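Long-range contact in putative ManD family dehydratase (Pantoea ananatis, PDB 3T6C), which dehydrates D-gluconate to 2-dehydro-3-deoxy-D-gluconate with low activity in vitro, using one magnesium ion per subunit: residues K307-H321 / I334-H348. Sequence-based numbering, arbitrary orientation.
With GCO (D-gluconic acid), chain D.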
loop_
_atom_site.group_PDB
_atom_site.type_symbol
_atom_site.label_atom_id
_atom_site.label_comp_id
_atom_site.label_asym_id
_atom_site.label_seq_id
_atom_site.Cartn_x
_atom_site.Cartn_y
_atom_site.Cartn_z
ATOM N N LYS A 307 2.089 16.489 -10.045
ATOM C CA LYS A 307 1.179 16.280 -8.915
ATOM C C LYS A 307 1.616 15.108 -8.017
ATOM O O LYS A 307 1.683 15.264 -6.790
ATOM C CB LYS A 307 -0.279 16.135 -9.417
ATOM C CG LYS A 307 -1.279 16.115 -8.208
ATOM C CD LYS A 307 -2.703 15.976 -8.812
ATOM C CE LYS A 307 -3.743 15.784 -7.736
ATOM N NZ LYS A 307 -3.527 14.532 -6.964
ATOM N N PRO A 308 1.941 13.923 -8.589
ATOM C CA PRO A 308 2.317 12.810 -7.720
ATOM C C PRO A 308 3.577 13.127 -6.914
ATOM O O PRO A 308 3.725 12.652 -5.763
ATOM C CB PRO A 308 2.561 11.644 -8.707
ATOM C CG PRO A 308 1.770 12.046 -9.940
ATOM C CD PRO A 308 1.861 13.521 -10.011
ATOM N N LEU A 309 4.471 13.940 -7.462
ATOM C CA LEU A 309 5.716 14.183 -6.731
ATOM C C LEU A 309 5.406 15.051 -5.530
ATOM O O LEU A 309 5.974 14.837 -4.436
ATOM C CB LEU A 309 6.716 14.943 -7.586
ATOM C CG LEU A 309 7.227 14.192 -8.827
ATOM C CD1 LEU A 309 8.393 14.920 -9.482
ATOM C CD2 LEU A 309 7.538 12.764 -8.630
ATOM N N ILE A 310 4.492 16.002 -5.716
ATOM C CA ILE A 310 4.188 16.931 -4.621
ATOM C C ILE A 310 3.353 16.183 -3.584
ATOM O O ILE A 310 3.631 16.257 -2.374
ATOM C CB ILE A 310 3.504 18.182 -5.152
ATOM C CG1 ILE A 310 4.489 18.994 -6.024
ATOM C CG2 ILE A 310 3.008 19.038 -3.956
ATOM C CD1 ILE A 310 3.755 20.113 -6.835
ATOM N N ASP A 311 2.359 15.411 -4.027
ATOM C CA ASP A 311 1.495 14.647 -3.114
ATOM C C ASP A 311 2.273 13.740 -2.203
ATOM O O ASP A 311 1.936 13.620 -1.039
ATOM C CB ASP A 311 0.545 13.738 -3.942
ATOM C CG ASP A 311 -0.710 14.460 -4.384
ATOM O OD1 ASP A 311 -1.135 15.421 -3.692
ATOM O OD2 ASP A 311 -1.307 13.994 -5.363
ATOM N N ASN A 312 3.295 13.108 -2.754
ATOM C CA ASN A 312 4.067 12.078 -2.060
ATOM C C ASN A 312 5.350 12.608 -1.395
ATOM O O ASN A 312 6.191 11.825 -0.895
ATOM C CB ASN A 312 4.295 10.877 -2.969
ATOM C CG ASN A 312 3.015 10.166 -3.271
ATOM O OD1 ASN A 312 2.430 9.538 -2.372
ATOM N ND2 ASN A 312 2.550 10.264 -4.503
ATOM N N LYS A 313 5.516 13.927 -1.382
ATOM C CA LYS A 313 6.667 14.545 -0.698
ATOM C C LYS A 313 7.986 14.092 -1.336
ATOM O O LYS A 313 8.999 13.881 -0.634
ATOM C CB LYS A 313 6.668 14.253 0.822
ATOM C CG LYS A 313 5.261 14.374 1.473
ATOM C CD LYS A 313 4.604 15.730 1.274
ATOM C CE LYS A 313 3.335 15.882 2.128
ATOM N NZ LYS A 313 2.250 14.916 1.631
ATOM N N LEU A 314 7.964 13.933 -2.658
ATOM C CA LEU A 314 9.136 13.382 -3.367
ATOM C C LEU A 314 10.110 14.470 -3.773
ATOM O O LEU A 314 11.222 14.168 -4.186
ATOM C CB LEU A 314 8.717 12.531 -4.614
ATOM C CG LEU A 314 7.827 11.357 -4.175
ATOM C CD1 LEU A 314 7.471 10.578 -5.436
ATOM C CD2 LEU A 314 8.501 10.452 -3.115
ATOM N N ILE A 315 9.716 15.737 -3.569
ATOM C CA ILE A 315 10.572 16.879 -3.872
ATOM C C ILE A 315 10.361 17.922 -2.796
ATOM O O ILE A 315 9.382 17.870 -2.036
ATOM C CB ILE A 315 10.297 17.516 -5.256
ATOM C CG1 ILE A 315 8.845 18.025 -5.334
ATOM C CG2 ILE A 315 10.493 16.473 -6.386
ATOM C CD1 ILE A 315 8.525 18.725 -6.698
ATOM N N ASP A 316 11.350 18.761 -2.618
ATOM C CA ASP A 316 11.237 19.917 -1.736
ATOM C C ASP A 316 11.029 21.247 -2.413
ATOM O O ASP A 316 10.627 22.215 -1.764
ATOM C CB ASP A 316 12.495 19.945 -0.882
ATOM C CG ASP A 316 12.739 18.594 -0.257
ATOM O OD1 ASP A 316 13.696 17.896 -0.668
ATOM O OD2 ASP A 316 11.903 18.231 0.642
ATOM N N TYR A 317 11.306 21.282 -3.730
ATOM C CA TYR A 317 11.181 22.510 -4.531
ATOM C C TYR A 317 10.629 22.157 -5.867
ATOM O O TYR A 317 11.143 21.261 -6.542
ATOM C CB TYR A 317 12.569 23.187 -4.768
ATOM C CG TYR A 317 13.204 23.659 -3.465
ATOM C CD1 TYR A 317 14.056 22.814 -2.749
ATOM C CD2 TYR A 317 12.929 24.919 -2.943
ATOM C CE1 TYR A 317 14.616 23.223 -1.515
ATOM C CE2 TYR A 317 13.492 25.340 -1.706
ATOM C CZ TYR A 317 14.332 24.492 -1.042
ATOM O OH TYR A 317 14.885 24.873 0.160
ATOM N N ILE A 318 9.605 22.891 -6.280
ATOM C CA ILE A 318 9.007 22.729 -7.617
ATOM C C ILE A 318 9.620 23.813 -8.516
ATOM O O ILE A 318 9.707 24.993 -8.172
ATOM C CB ILE A 318 7.452 22.773 -7.515
ATOM C CG1 ILE A 318 6.834 22.529 -8.899
ATOM C CG2 ILE A 318 6.944 24.120 -7.057
ATOM C CD1 ILE A 318 7.150 21.135 -9.470
ATOM N N ARG A 319 10.151 23.332 -9.639
ATOM C CA ARG A 319 10.986 24.095 -10.583
ATOM C C ARG A 319 10.341 24.611 -11.858
ATOM O O ARG A 319 11.062 24.972 -12.809
ATOM C CB ARG A 319 12.278 23.319 -10.919
ATOM C CG ARG A 319 13.202 23.115 -9.708
ATOM C CD ARG A 319 14.133 24.341 -9.555
ATOM N NE ARG A 319 14.942 24.537 -10.772
ATOM C CZ ARG A 319 15.322 25.734 -11.257
ATOM N NH1 ARG A 319 14.892 26.898 -10.725
ATOM N NH2 ARG A 319 16.133 25.793 -12.323
ATOM N N CYS A 320 9.021 24.552 -11.947
ATOM C CA CYS A 320 8.431 24.786 -13.281
ATOM C C CYS A 320 8.915 26.053 -13.950
ATOM O O CYS A 320 9.119 27.126 -13.302
ATOM C CB CYS A 320 6.931 24.922 -13.170
ATOM S SG CYS A 320 6.167 23.380 -12.523
ATOM N N HIS A 321 9.036 25.937 -15.284
ATOM C CA HIS A 321 9.175 27.115 -16.154
ATOM C C HIS A 321 7.709 27.468 -16.322
ATOM O O HIS A 321 6.924 26.715 -16.983
ATOM C CB HIS A 321 9.822 26.620 -17.460
ATOM C CG HIS A 321 10.077 27.685 -18.496
ATOM N ND1 HIS A 321 11.110 28.593 -18.388
ATOM C CD2 HIS A 321 9.497 27.909 -19.693
ATOM C CE1 HIS A 321 11.107 29.380 -19.454
ATOM N NE2 HIS A 321 10.152 28.966 -20.273
ATOM N N ILE A 334 -0.205 25.602 -8.771
ATOM C CA ILE A 334 0.870 24.683 -8.392
ATOM C C ILE A 334 1.563 25.194 -7.131
ATOM O O ILE A 334 1.985 24.409 -6.277
ATOM C CB ILE A 334 1.907 24.602 -9.555
ATOM C CG1 ILE A 334 1.274 23.817 -10.722
ATOM C CG2 ILE A 334 3.179 23.884 -9.043
ATOM C CD1 ILE A 334 2.000 24.001 -12.053
ATOM N N ALA A 335 1.709 26.528 -7.002
ATOM C CA ALA A 335 2.348 27.061 -5.806
ATOM C C ALA A 335 1.509 26.706 -4.560
ATOM O O ALA A 335 2.047 26.343 -3.520
ATOM C CB ALA A 335 2.515 28.574 -5.959
ATOM N N ILE A 336 0.199 26.861 -4.662
ATOM C CA ILE A 336 -0.737 26.512 -3.561
ATOM C C ILE A 336 -0.749 25.001 -3.280
ATOM O O ILE A 336 -0.689 24.568 -2.107
ATOM C CB ILE A 336 -2.137 27.026 -3.894
ATOM C CG1 ILE A 336 -2.144 28.549 -3.695
ATOM C CG2 ILE A 336 -3.203 26.289 -3.006
ATOM C CD1 ILE A 336 -3.393 29.233 -4.261
ATOM N N TYR A 337 -0.782 24.203 -4.327
ATOM C CA TYR A 337 -0.751 22.745 -4.116
ATOM C C TYR A 337 0.549 22.342 -3.386
ATOM O O TYR A 337 0.546 21.497 -2.497
ATOM C CB TYR A 337 -0.849 22.041 -5.486
ATOM C CG TYR A 337 -1.382 20.635 -5.355
ATOM C CD1 TYR A 337 -2.752 20.423 -5.369
ATOM C CD2 TYR A 337 -0.529 19.549 -5.216
ATOM C CE1 TYR A 337 -3.291 19.167 -5.198
ATOM C CE2 TYR A 337 -1.070 18.272 -5.023
ATOM C CZ TYR A 337 -2.435 18.102 -4.999
ATOM O OH TYR A 337 -2.959 16.828 -4.856
ATOM N N SER A 338 1.649 22.992 -3.752
ATOM C CA SER A 338 2.937 22.782 -3.076
ATOM C C SER A 338 2.882 23.243 -1.624
ATOM O O SER A 338 3.309 22.488 -0.699
ATOM C CB SER A 338 4.049 23.538 -3.834
ATOM O OG SER A 338 4.140 23.029 -5.152
ATOM N N GLU A 339 2.315 24.438 -1.396
ATOM C CA GLU A 339 2.240 25.013 -0.061
ATOM C C GLU A 339 1.583 24.050 0.916
ATOM O O GLU A 339 2.052 23.858 2.053
ATOM C CB GLU A 339 1.397 26.315 -0.162
ATOM C CG GLU A 339 1.160 27.010 1.196
ATOM C CD GLU A 339 0.165 28.182 1.094
ATOM O OE1 GLU A 339 -0.147 28.650 -0.027
ATOM O OE2 GLU A 339 -0.330 28.589 2.155
ATOM N N LEU A 340 0.470 23.460 0.500
ATOM C CA LEU A 340 -0.295 22.596 1.417
ATOM C C LEU A 340 0.406 21.253 1.654
ATOM O O LEU A 340 0.052 20.528 2.591
ATOM C CB LEU A 340 -1.728 22.411 0.885
ATOM C CG LEU A 340 -2.811 23.490 1.201
ATOM C CD1 LEU A 340 -2.310 24.914 1.025
ATOM C CD2 LEU A 340 -4.083 23.278 0.370
ATOM N N ASN A 341 1.364 20.912 0.787
ATOM C CA ASN A 341 2.242 19.732 0.965
ATOM C C ASN A 341 3.598 20.057 1.581
ATOM O O ASN A 341 4.475 19.206 1.589
ATOM C CB ASN A 341 2.386 18.996 -0.392
ATOM C CG ASN A 341 1.160 18.173 -0.665
ATOM O OD1 ASN A 341 0.983 17.115 -0.019
ATOM N ND2 ASN A 341 0.261 18.666 -1.553
ATOM N N GLY A 342 3.816 21.310 1.994
ATOM C CA GLY A 342 5.122 21.659 2.581
ATOM C C GLY A 342 6.253 21.764 1.579
ATOM O O GLY A 342 7.455 21.776 1.963
ATOM N N VAL A 343 5.904 21.889 0.291
ATOM C CA VAL A 343 6.916 22.007 -0.770
ATOM C C VAL A 343 7.065 23.487 -1.159
ATOM O O VAL A 343 6.064 24.208 -1.194
ATOM C CB VAL A 343 6.417 21.188 -1.991
ATOM C CG1 VAL A 343 7.333 21.453 -3.227
ATOM C CG2 VAL A 343 6.454 19.692 -1.626
ATOM N N ARG A 344 8.286 23.951 -1.449
ATOM C CA ARG A 344 8.444 25.365 -1.778
ATOM C C ARG A 344 8.682 25.624 -3.274
ATOM O O ARG A 344 8.944 24.705 -4.040
ATOM C CB ARG A 344 9.600 25.977 -0.945
ATOM C CG ARG A 344 9.286 25.888 0.565
ATOM C CD ARG A 344 10.164 26.845 1.385
ATOM N NE ARG A 344 11.538 26.396 1.411
ATOM C CZ ARG A 344 12.484 27.097 2.018
ATOM N NH1 ARG A 344 12.180 28.249 2.612
ATOM N NH2 ARG A 344 13.755 26.680 2.020
ATOM N N THR A 345 8.629 26.891 -3.670
ATOM C CA THR A 345 8.749 27.221 -5.117
ATOM C C THR A 345 10.174 27.632 -5.485
ATOM O O THR A 345 10.878 28.300 -4.688
ATOM C CB THR A 345 7.750 28.338 -5.549
ATOM O OG1 THR A 345 8.190 29.596 -5.000
ATOM C CG2 THR A 345 6.345 28.032 -5.051
ATOM N N ALA A 346 10.659 27.129 -6.633
ATOM C CA ALA A 346 11.878 27.674 -7.225
ATOM C C ALA A 346 11.599 27.715 -8.728
ATOM O O ALA A 346 12.217 26.942 -9.508
ATOM C CB ALA A 346 13.011 26.635 -6.885
ATOM N N TRP A 347 10.972 28.785 -9.197
ATOM C CA TRP A 347 10.625 28.819 -10.632
ATOM C C TRP A 347 11.883 28.902 -11.476
ATOM O O TRP A 347 12.827 29.616 -11.145
ATOM C CB TRP A 347 9.717 30.033 -10.940
ATOM C CG TRP A 347 8.489 30.139 -10.041
ATOM C CD1 TRP A 347 8.174 31.184 -9.218
ATOM C CD2 TRP A 347 7.447 29.186 -9.888
ATOM N NE1 TRP A 347 6.988 30.951 -8.571
ATOM C CE2 TRP A 347 6.522 29.728 -8.943
ATOM C CE3 TRP A 347 7.185 27.922 -10.453
ATOM C CZ2 TRP A 347 5.336 29.095 -8.606
ATOM C CZ3 TRP A 347 6.004 27.259 -10.058
ATOM C CH2 TRP A 347 5.105 27.858 -9.152
ATOM N N HIS A 348 11.838 28.204 -12.620
ATOM C CA HIS A 348 12.966 28.242 -13.602
ATOM C C HIS A 348 13.094 29.630 -14.226
ATOM O O HIS A 348 12.082 30.239 -14.653
ATOM C CB HIS A 348 12.662 27.160 -14.631
ATOM C CG HIS A 348 13.606 27.112 -15.810
ATOM N ND1 HIS A 348 13.283 27.696 -17.020
ATOM C CD2 HIS A 348 14.813 26.516 -15.990
ATOM C CE1 HIS A 348 14.263 27.479 -17.892
ATOM N NE2 HIS A 348 15.184 26.737 -17.306
HETATM C C1 GCO D . 18.456 25.806 -15.358
HETATM C C2 GCO D . 18.192 24.996 -16.572
HETATM C C3 GCO D . 18.617 25.644 -17.875
HETATM C C4 GCO D . 18.060 24.883 -19.060
HETATM C C5 GCO D . 17.687 25.846 -20.160
HETATM C C6 GCO D . 17.095 25.169 -21.384
HETATM O O1A GCO D . 18.548 27.068 -15.398
HETATM O O1B GCO D . 18.440 25.213 -14.230
HETATM O O2 GCO D . 18.589 23.672 -16.334
HETATM O O3 GCO D . 19.997 25.662 -17.864
HETATM O O4 GCO D . 19.060 23.984 -19.505
HETATM O O5 GCO D . 16.774 26.749 -19.656
HETATM O O6 GCO D . 16.703 26.057 -22.412
HETATM O O HOH W 1 11.828 23.455 0.752
#
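Strand 317-318, helix 328-340 and strand 344-345 form a parallel beta-alpha-beta crossover in the modified TIM barrel, (beta/alpha)7-beta, of the enolase superfamily. The preceding helix, 303-311, packs beside helix 328-340. Arg-344 N bonds to Asp-316 O, Ile-318 N to Arg-344 O at 3.0 Å, and Ala-346 N to Ile-318 O at 2.8 Å. Between strands and helices, Ile-318 CG1 meets Ile-334 CG2 at 3.9 Å. Ile-310 adds CG2 against the ring edge of Tyr-337 and CD1 against Ser-338 OG.

Near the C-terminal ends of the two helices, Tyr-337 OH donates to Asp-311 OD1 at 2.6 Å, on the syn side of the carboxylate. Asp-311 OD2 holds Lys-307 NZ in a salt bridge; Glu-281 of a neighbouring subunit also binds that amine. On the face of the strands away from the helices, Tyr-317 and Arg-344 run side by side, and Arg-344 NH2 donates to Tyr-317 OH at 2.8 Å.

The C-terminal ends of the strands carry the substrate site. Two bends in the Arg-319 chain (chi2 -87°, chi3 -59°) bring NH1 to Ala-346 O at 2.9 Å, above the carbonyl plane. Its NH2 bonds to Glu-272, a magnesium ligand, and forms a salt bridge with Glu-375. His-348 ND1 and His-321 ND1 share a hydrogen bond of 2.7 Å, the ring planes 69° apart. This bond helps fix the His-348 ring, whose NE2 donates to gluconate O5 at 2.8 Å.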